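Local coordinates for protein response regulator aspartate phosphatase I (Bacillus subtilis subsp. subtilis, PDB 4I1A) that dephosphorylates the sporulation phosphotransferase Spo0F, and induces expression, excision and transfer of the mobile element ICEBs1 by inactivating its repressor ImmR, at residues 233-238 and 270-275; 245-250 and 263-268. All coordinates share one frame; numbering follows the deposited sequence.

Contact 1 of 2, residues 233-238 and 270-275; sequences CYDELK and TYVEAK
The last turn of helix 220-236 and the end of helix 261-275 come within 6.5 Å, CA to CA, at Asp235 and Val272, and the chain leaves the first helix at Lys238 through a Schellman motif with positive phi. Asp235 points toward the other helix and meets Lys275 there in a salt bridge, the two side chains crossing at about a right angle. Lys275 NZ donates to Asp235 OD1 at 2.8 Å, on the syn lone pair of that oxygen. Two waters complete the link: one takes a hydrogen bond from Lys275 NZ and gives one to Asp235 OD2, the other is held by Lys275 NZ, Lys238 NZ and the backbone Asp235 O. The carboxylate is thus engaged through both oxygens. An extended chain beyond CG carries the lysine across the ring of Tyr271, where Lys275 CE sits 3.4 Å above the plane, over its centre. Alongside, Val272 CG2 packs 3.7 Å from Asp235 CB, these side chains running past each other in opposite directions. Packing of a helix on the next but one, with Tyr240 of the intervening helix 240-257 touching both Asp235 and Lys275, is characteristic of the right-handed tetratricopeptide repeat superhelix.

Contact 2 of 2, residues 245-250 and 263-268; sequences QHLILA and TKTLFT
Antiparallel packing of neighbouring helices, the basic element of a tetratricopeptide repeat array, brings Leu247 and Ala250 of helix 240-257 against Thr265 and Thr268 of helix 261-275. The axes of the two short segments approach to 9.7 Å with 153° between their directions, and Leu247 and Thr265 are the residues whose CA atoms lie nearest. Thr265 turns its methyl toward the partner helix: CG2 stands opposite the backbone N about the first torsion, which brings it to 3.4 Å from the carbonyl oxygen Leu247 O and to 4.2 Å from Ala250 CB, one turn further on. The side chain of Leu247 also borders this methyl, with Leu247 CD2 at 4.2 Å from Thr265 CG2. The other branch of Leu247 reaches along helix 261-275 to the next threonine, and Leu247 CD1 lies 3.9 Å from Thr268 CG2 where the two side chains cross nearly at right angles. Both threonines give their hydroxyls to their own helix. Thr268 OG1 donates to Lys264 O at 2.7 Å, tilted 31° from the carbonyl plane, and Thr268 N reaches the same oxygen from the opposite face; Thr265 OG1 is likewise hydrogen-bonded to Phe261 O, four residues back. Met228 of helix 220-236 and Leu251 and Phe254 of helix 240-257 also pack on Thr265. With each hydroxyl occupied by a carbonyl one turn back, the threonines present methyl groups to the neighbouring helix, and two polar residues serve as small apolar surfaces in a buried interface held by van der Waals contact.

In the fold
Contacts 1 and 2 lie on the same side of the chain's centre, with their own centres about 10 Å apart, and share helix 261-275. Contact 2 joins that helix to its immediate predecessor, 240-257, whereas contact 1 reaches back one helix further, to 220-236, so three consecutive helices are tied together. The two regions touch directly: Val272 CG2 lies 4.3 Å from Leu247 CD1, and Tyr234 CE2 packs 3.6 Å from His246 CD2. Along helix 261-275 the interactions pass from the apolar packing of 263-268 to the hydrated ion pair near its C-terminal end, both within the tetratricopeptide repeat domain.

Contact 1 of 2, residues 233-238 and 270-275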
ATOM      1  N   CYS A 233      -8.427   1.210  -4.110  1.00 53.00           N
ATOM      2  CA  CYS A 233      -9.665   1.250  -3.319  1.00 58.28           C
ATOM      3  C   CYS A 233     -10.872   0.768  -4.130  1.00 61.40           C
ATOM      4  O   CYS A 233     -11.686  -0.021  -3.643  1.00 60.51           O
ATOM      5  CB  CYS A 233      -9.933   2.651  -2.765  1.00 44.94           C
ATOM      6  SG  CYS A 233      -8.678   3.229  -1.620  1.00 56.21           S
ATOM      7  N   TYR A 234     -10.969   1.238  -5.370  1.00 58.93           N
ATOM      8  CA  TYR A 234     -12.063   0.856  -6.253  1.00 52.93           C
ATOM      9  C   TYR A 234     -12.115  -0.650  -6.477  1.00 59.85           C
ATOM     10  O   TYR A 234     -13.194  -1.240  -6.478  1.00 61.49           O
ATOM     11  CB  TYR A 234     -11.946   1.594  -7.582  1.00 51.33           C
ATOM     12  CG  TYR A 234     -12.622   2.959  -7.601  1.00 58.68           C
ATOM     13  CD1 TYR A 234     -13.853   3.161  -6.985  1.00 54.42           C
ATOM     14  CD2 TYR A 234     -12.036   4.034  -8.254  1.00 58.37           C
ATOM     15  CE1 TYR A 234     -14.476   4.398  -7.012  1.00 62.79           C
ATOM     16  CE2 TYR A 234     -12.650   5.273  -8.286  1.00 63.84           C
ATOM     17  CZ  TYR A 234     -13.870   5.450  -7.665  1.00 66.59           C
ATOM     18  OH  TYR A 234     -14.488   6.681  -7.707  1.00 64.82           O
ATOM     19  N   ASP A 235     -10.946  -1.266  -6.643  1.00 62.09           N
ATOM     20  CA  ASP A 235     -10.832  -2.718  -6.790  1.00 58.72           C
ATOM     21  C   ASP A 235     -11.411  -3.413  -5.560  1.00 59.05           C
ATOM     22  O   ASP A 235     -12.155  -4.388  -5.674  1.00 63.44           O
ATOM     23  CB  ASP A 235      -9.352  -3.122  -7.001  1.00 59.45           C
ATOM     24  CG  ASP A 235      -9.130  -4.632  -6.953  1.00 58.31           C
ATOM     25  OD1 ASP A 235      -9.952  -5.381  -7.513  1.00 60.27           O
ATOM     26  OD2 ASP A 235      -8.136  -5.077  -6.344  1.00 63.32           O
ATOM     27  N   GLU A 236     -11.059  -2.902  -4.386  1.00 57.72           N
ATOM     28  CA  GLU A 236     -11.599  -3.403  -3.129  1.00 69.47           C
ATOM     29  C   GLU A 236     -13.104  -3.192  -3.025  1.00 73.30           C
ATOM     30  O   GLU A 236     -13.815  -4.014  -2.453  1.00 79.45           O
ATOM     31  CB  GLU A 236     -10.909  -2.718  -1.943  1.00 76.24           C
ATOM     32  CG  GLU A 236      -9.456  -3.101  -1.788  1.00 81.48           C
ATOM     33  CD  GLU A 236      -9.286  -4.559  -1.407  1.00 86.99           C
ATOM     34  OE1 GLU A 236     -10.173  -5.096  -0.703  1.00 88.43           O
ATOM     35  OE2 GLU A 236      -8.271  -5.168  -1.816  1.00 83.00           O
ATOM     36  N   LEU A 237     -13.587  -2.082  -3.569  1.00 68.89           N
ATOM     37  CA  LEU A 237     -15.008  -1.783  -3.517  1.00 66.08           C
ATOM     38  C   LEU A 237     -15.735  -2.478  -4.657  1.00 62.50           C
ATOM     39  O   LEU A 237     -16.945  -2.331  -4.821  1.00 66.53           O
ATOM     40  CB  LEU A 237     -15.233  -0.274  -3.572  1.00 66.60           C
ATOM     41  CG  LEU A 237     -14.773   0.492  -2.332  1.00 62.98           C
ATOM     42  CD1 LEU A 237     -14.823   1.994  -2.585  1.00 62.93           C
ATOM     43  CD2 LEU A 237     -15.625   0.103  -1.106  1.00 53.53           C
ATOM     44  N   LYS A 238     -14.976  -3.228  -5.447  1.00 68.24           N
ATOM     45  CA  LYS A 238     -15.502  -3.981  -6.579  1.00 68.08           C
ATOM     46  C   LYS A 238     -16.130  -3.120  -7.682  1.00 73.99           C
ATOM     47  O   LYS A 238     -16.916  -3.615  -8.499  1.00 80.36           O
ATOM     48  CB  LYS A 238     -16.454  -5.084  -6.098  1.00 78.84           C
ATOM     49  CG  LYS A 238     -15.862  -5.883  -4.951  1.00 89.10           C
ATOM     50  CD  LYS A 238     -16.582  -7.190  -4.705  1.00102.00           C
ATOM     51  CE  LYS A 238     -15.881  -7.969  -3.592  1.00110.21           C
ATOM     52  NZ  LYS A 238     -14.393  -8.034  -3.785  1.00104.15           N
ATOM     53  N   THR A 270      -3.950  -6.015 -14.068  1.00 48.13           N
ATOM     54  CA  THR A 270      -4.130  -7.372 -14.567  1.00 45.34           C
ATOM     55  C   THR A 270      -5.211  -8.081 -13.771  1.00 47.28           C
ATOM     56  O   THR A 270      -6.125  -8.706 -14.329  1.00 47.18           O
ATOM     57  CB  THR A 270      -2.832  -8.209 -14.432  1.00 47.63           C
ATOM     58  OG1 THR A 270      -1.760  -7.568 -15.133  1.00 47.29           O
ATOM     59  CG2 THR A 270      -3.037  -9.616 -14.984  1.00 44.23           C
ATOM     60  N   TYR A 271      -5.093  -7.992 -12.454  1.00 45.80           N
ATOM     61  CA  TYR A 271      -6.020  -8.684 -11.575  1.00 52.23           C
ATOM     62  C   TYR A 271      -7.451  -8.160 -11.747  1.00 50.73           C
ATOM     63  O   TYR A 271      -8.396  -8.946 -11.878  1.00 50.73           O
ATOM     64  CB  TYR A 271      -5.558  -8.558 -10.124  1.00 49.01           C
ATOM     65  CG  TYR A 271      -6.111  -9.627  -9.222  1.00 53.65           C
ATOM     66  CD1 TYR A 271      -6.921 -10.645  -9.726  1.00 52.89           C
ATOM     67  CD2 TYR A 271      -5.827  -9.622  -7.866  1.00 57.00           C
ATOM     68  CE1 TYR A 271      -7.430 -11.625  -8.892  1.00 55.81           C
ATOM     69  CE2 TYR A 271      -6.323 -10.589  -7.031  1.00 63.11           C
ATOM     70  CZ  TYR A 271      -7.124 -11.588  -7.544  1.00 63.27           C
ATOM     71  OH  TYR A 271      -7.613 -12.542  -6.691  1.00 76.86           O
ATOM     72  N   VAL A 272      -7.597  -6.835 -11.755  1.00 49.31           N
ATOM     73  CA  VAL A 272      -8.896  -6.197 -11.945  1.00 58.05           C
ATOM     74  C   VAL A 272      -9.603  -6.684 -13.219  1.00 55.08           C
ATOM     75  O   VAL A 272     -10.802  -6.981 -13.207  1.00 61.22           O
ATOM     76  CB  VAL A 272      -8.763  -4.652 -11.937  1.00 55.78           C
ATOM     77  CG1 VAL A 272      -9.940  -3.985 -12.628  1.00 51.24           C
ATOM     78  CG2 VAL A 272      -8.618  -4.155 -10.516  1.00 54.07           C
ATOM     79  N   GLU A 273      -8.854  -6.784 -14.308  1.00 47.14           N
ATOM     80  CA  GLU A 273      -9.427  -7.204 -15.585  1.00 47.66           C
ATOM     81  C   GLU A 273      -9.802  -8.682 -15.581  1.00 49.26           C
ATOM     82  O   GLU A 273     -10.804  -9.083 -16.181  1.00 54.30           O
ATOM     83  CB  GLU A 273      -8.461  -6.895 -16.731  1.00 50.85           C
ATOM     84  CG  GLU A 273      -8.290  -5.401 -17.015  1.00 52.82           C
ATOM     85  CD  GLU A 273      -9.579  -4.755 -17.500  1.00 58.22           C
ATOM     86  OE1 GLU A 273     -10.335  -5.424 -18.230  1.00 63.65           O
ATOM     87  OE2 GLU A 273      -9.848  -3.581 -17.156  1.00 61.35           O
ATOM     88  N   ALA A 274      -8.984  -9.488 -14.913  1.00 46.77           N
ATOM     89  CA  ALA A 274      -9.267 -10.906 -14.736  1.00 49.02           C
ATOM     90  C   ALA A 274     -10.559 -11.117 -13.935  1.00 54.42           C
ATOM     91  O   ALA A 274     -11.370 -11.987 -14.263  1.00 58.76           O
ATOM     92  CB  ALA A 274      -8.097 -11.585 -14.046  1.00 50.85           C
ATOM     93  N   LYS A 275     -10.750 -10.317 -12.888  1.00 50.79           N
ATOM     94  CA  LYS A 275     -11.961 -10.410 -12.074  1.00 53.15           C
ATOM     95  C   LYS A 275     -13.225 -10.062 -12.863  1.00 60.97           C
ATOM     96  O   LYS A 275     -14.320 -10.456 -12.474  1.00 67.03           O
ATOM     97  CB  LYS A 275     -11.871  -9.513 -10.839  1.00 59.16           C
ATOM     98  CG  LYS A 275     -10.837  -9.917  -9.801  1.00 59.03           C
ATOM     99  CD  LYS A 275     -10.826  -8.890  -8.681  1.00 61.78           C
ATOM    100  CE  LYS A 275      -9.548  -8.933  -7.885  1.00 67.76           C
ATOM    101  NZ  LYS A 275      -9.650  -8.042  -6.697  1.00 73.60           N
TER
HETATM  102  O   HOH W   1     -12.276  -7.092  -5.454  1.00 60.72           O
HETATM  103  O   HOH W   2      -7.539  -7.323  -4.813  1.00 61.67           O

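Contact 2 of 2, residues 245-250 and 263-268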
ATOM      1  N   GLN A 245      -9.873   2.632 -14.999  1.00 60.33           N
ATOM      2  CA  GLN A 245      -9.662   3.944 -15.609  1.00 70.14           C
ATOM      3  C   GLN A 245      -8.643   4.759 -14.812  1.00 68.13           C
ATOM      4  O   GLN A 245      -7.801   5.445 -15.392  1.00 69.26           O
ATOM      5  CB  GLN A 245     -10.978   4.712 -15.787  1.00 77.74           C
ATOM      6  CG  GLN A 245     -10.820   6.083 -16.463  1.00 99.68           C
ATOM      7  CD  GLN A 245     -10.170   6.025 -17.853  1.00109.59           C
ATOM      8  OE1 GLN A 245     -10.588   5.255 -18.724  1.00118.01           O
ATOM      9  NE2 GLN A 245      -9.149   6.853 -18.061  1.00102.62           N
ATOM     10  N   HIS A 246      -8.692   4.656 -13.486  1.00 63.10           N
ATOM     11  CA  HIS A 246      -7.693   5.326 -12.659  1.00 65.01           C
ATOM     12  C   HIS A 246      -6.315   4.666 -12.766  1.00 64.36           C
ATOM     13  O   HIS A 246      -5.286   5.343 -12.710  1.00 66.10           O
ATOM     14  CB  HIS A 246      -8.151   5.409 -11.203  1.00 58.71           C
ATOM     15  CG  HIS A 246      -9.140   6.500 -10.946  1.00 67.54           C
ATOM     16  ND1 HIS A 246      -8.758   7.812 -10.735  1.00 66.32           N
ATOM     17  CD2 HIS A 246     -10.492   6.491 -10.874  1.00 72.20           C
ATOM     18  CE1 HIS A 246      -9.833   8.554 -10.542  1.00 69.38           C
ATOM     19  NE2 HIS A 246     -10.900   7.779 -10.623  1.00 71.53           N
ATOM     20  N   LEU A 247      -6.302   3.349 -12.934  1.00 58.65           N
ATOM     21  CA  LEU A 247      -5.054   2.594 -13.004  1.00 58.34           C
ATOM     22  C   LEU A 247      -4.266   2.828 -14.295  1.00 58.30           C
ATOM     23  O   LEU A 247      -3.039   2.872 -14.257  1.00 58.89           O
ATOM     24  CB  LEU A 247      -5.300   1.095 -12.777  1.00 56.13           C
ATOM     25  CG  LEU A 247      -5.610   0.676 -11.327  1.00 49.58           C
ATOM     26  CD1 LEU A 247      -6.258  -0.702 -11.296  1.00 45.01           C
ATOM     27  CD2 LEU A 247      -4.361   0.695 -10.451  1.00 48.26           C
ATOM     28  N   ILE A 248      -4.954   2.979 -15.426  1.00 56.49           N
ATOM     29  CA  ILE A 248      -4.251   3.274 -16.669  1.00 60.28           C
ATOM     30  C   ILE A 248      -3.724   4.707 -16.686  1.00 66.77           C
ATOM     31  O   ILE A 248      -2.710   4.985 -17.318  1.00 70.72           O
ATOM     32  CB  ILE A 248      -5.100   3.031 -17.947  1.00 76.36           C
ATOM     33  CG1 ILE A 248      -6.326   3.941 -17.981  1.00 83.29           C
ATOM     34  CG2 ILE A 248      -5.496   1.575 -18.063  1.00 72.73           C
ATOM     35  CD1 ILE A 248      -6.794   4.249 -19.388  1.00 85.61           C
ATOM     36  N   LEU A 249      -4.420   5.616 -16.006  1.00 66.59           N
ATOM     37  CA  LEU A 249      -3.957   6.992 -15.903  1.00 63.08           C
ATOM     38  C   LEU A 249      -2.653   7.009 -15.117  1.00 65.24           C
ATOM     39  O   LEU A 249      -1.715   7.731 -15.460  1.00 66.88           O
ATOM     40  CB  LEU A 249      -5.005   7.879 -15.226  1.00 61.94           C
ATOM     41  CG  LEU A 249      -6.234   8.237 -16.068  1.00 68.51           C
ATOM     42  CD1 LEU A 249      -7.179   9.196 -15.330  1.00 66.06           C
ATOM     43  CD2 LEU A 249      -5.820   8.826 -17.413  1.00 66.36           C
ATOM     44  N   ALA A 250      -2.599   6.185 -14.073  1.00 61.11           N
ATOM     45  CA  ALA A 250      -1.382   6.021 -13.293  1.00 63.09           C
ATOM     46  C   ALA A 250      -0.302   5.399 -14.159  1.00 66.36           C
ATOM     47  O   ALA A 250       0.852   5.825 -14.148  1.00 71.56           O
ATOM     48  CB  ALA A 250      -1.647   5.150 -12.079  1.00 56.41           C
ATOM     49  N   THR A 263       5.237  -1.730 -11.658  1.00 57.32           N
ATOM     50  CA  THR A 263       4.952  -3.157 -11.568  1.00 58.71           C
ATOM     51  C   THR A 263       3.652  -3.437 -10.807  1.00 57.50           C
ATOM     52  O   THR A 263       2.821  -4.246 -11.233  1.00 61.12           O
ATOM     53  CB  THR A 263       6.127  -3.919 -10.915  1.00 57.12           C
ATOM     54  OG1 THR A 263       7.332  -3.673 -11.663  1.00 63.72           O
ATOM     55  CG2 THR A 263       5.838  -5.402 -10.907  1.00 52.25           C
ATOM     56  N   LYS A 264       3.487  -2.754  -9.680  1.00 52.15           N
ATOM     57  CA  LYS A 264       2.337  -2.930  -8.806  1.00 52.85           C
ATOM     58  C   LYS A 264       1.042  -2.478  -9.495  1.00 54.72           C
ATOM     59  O   LYS A 264      -0.010  -3.100  -9.356  1.00 55.98           O
ATOM     60  CB  LYS A 264       2.581  -2.145  -7.514  1.00 55.33           C
ATOM     61  CG  LYS A 264       1.346  -1.854  -6.696  1.00 59.88           C
ATOM     62  CD  LYS A 264       1.699  -1.312  -5.323  1.00 61.87           C
ATOM     63  CE  LYS A 264       0.471  -1.337  -4.404  1.00 71.17           C
ATOM     64  NZ  LYS A 264       0.673  -0.637  -3.098  1.00 78.86           N
ATOM     65  N   THR A 265       1.138  -1.387 -10.241  1.00 48.75           N
ATOM     66  CA  THR A 265       0.033  -0.874 -11.037  1.00 54.27           C
ATOM     67  C   THR A 265      -0.376  -1.862 -12.145  1.00 59.48           C
ATOM     68  O   THR A 265      -1.564  -2.059 -12.397  1.00 56.82           O
ATOM     69  CB  THR A 265       0.438   0.479 -11.670  1.00 52.55           C
ATOM     70  OG1 THR A 265       0.839   1.377 -10.633  1.00 55.03           O
ATOM     71  CG2 THR A 265      -0.695   1.106 -12.484  1.00 45.49           C
ATOM     72  N   LEU A 266       0.600  -2.468 -12.820  1.00 52.19           N
ATOM     73  CA  LEU A 266       0.283  -3.446 -13.865  1.00 53.10           C
ATOM     74  C   LEU A 266      -0.300  -4.699 -13.239  1.00 44.99           C
ATOM     75  O   LEU A 266      -1.182  -5.353 -13.802  1.00 47.18           O
ATOM     76  CB  LEU A 266       1.520  -3.800 -14.706  1.00 51.96           C
ATOM     77  CG  LEU A 266       1.912  -2.748 -15.744  1.00 55.86           C
ATOM     78  CD1 LEU A 266       3.384  -2.894 -16.125  1.00 58.35           C
ATOM     79  CD2 LEU A 266       0.996  -2.836 -16.983  1.00 50.71           C
ATOM     80  N   PHE A 267       0.191  -5.030 -12.058  1.00 45.91           N
ATOM     81  CA  PHE A 267      -0.311  -6.200 -11.373  1.00 46.88           C
ATOM     82  C   PHE A 267      -1.787  -6.013 -11.038  1.00 50.62           C
ATOM     83  O   PHE A 267      -2.628  -6.861 -11.375  1.00 53.00           O
ATOM     84  CB  PHE A 267       0.509  -6.495 -10.113  1.00 43.52           C
ATOM     85  CG  PHE A 267      -0.063  -7.606  -9.285  1.00 49.16           C
ATOM     86  CD1 PHE A 267       0.265  -8.926  -9.564  1.00 40.81           C
ATOM     87  CD2 PHE A 267      -0.971  -7.339  -8.258  1.00 48.75           C
ATOM     88  CE1 PHE A 267      -0.278  -9.964  -8.823  1.00 42.13           C
ATOM     89  CE2 PHE A 267      -1.524  -8.375  -7.514  1.00 48.95           C
ATOM     90  CZ  PHE A 267      -1.174  -9.689  -7.795  1.00 53.98           C
ATOM     91  N   THR A 268      -2.086  -4.896 -10.381  1.00 50.82           N
ATOM     92  CA  THR A 268      -3.449  -4.564  -9.961  1.00 53.47           C
ATOM     93  C   THR A 268      -4.379  -4.466 -11.168  1.00 51.98           C
ATOM     94  O   THR A 268      -5.514  -4.945 -11.137  1.00 54.68           O
ATOM     95  CB  THR A 268      -3.468  -3.239  -9.154  1.00 52.07           C
ATOM     96  OG1 THR A 268      -2.427  -3.278  -8.170  1.00 51.18           O
ATOM     97  CG2 THR A 268      -4.828  -3.013  -8.451  1.00 40.03           C
TER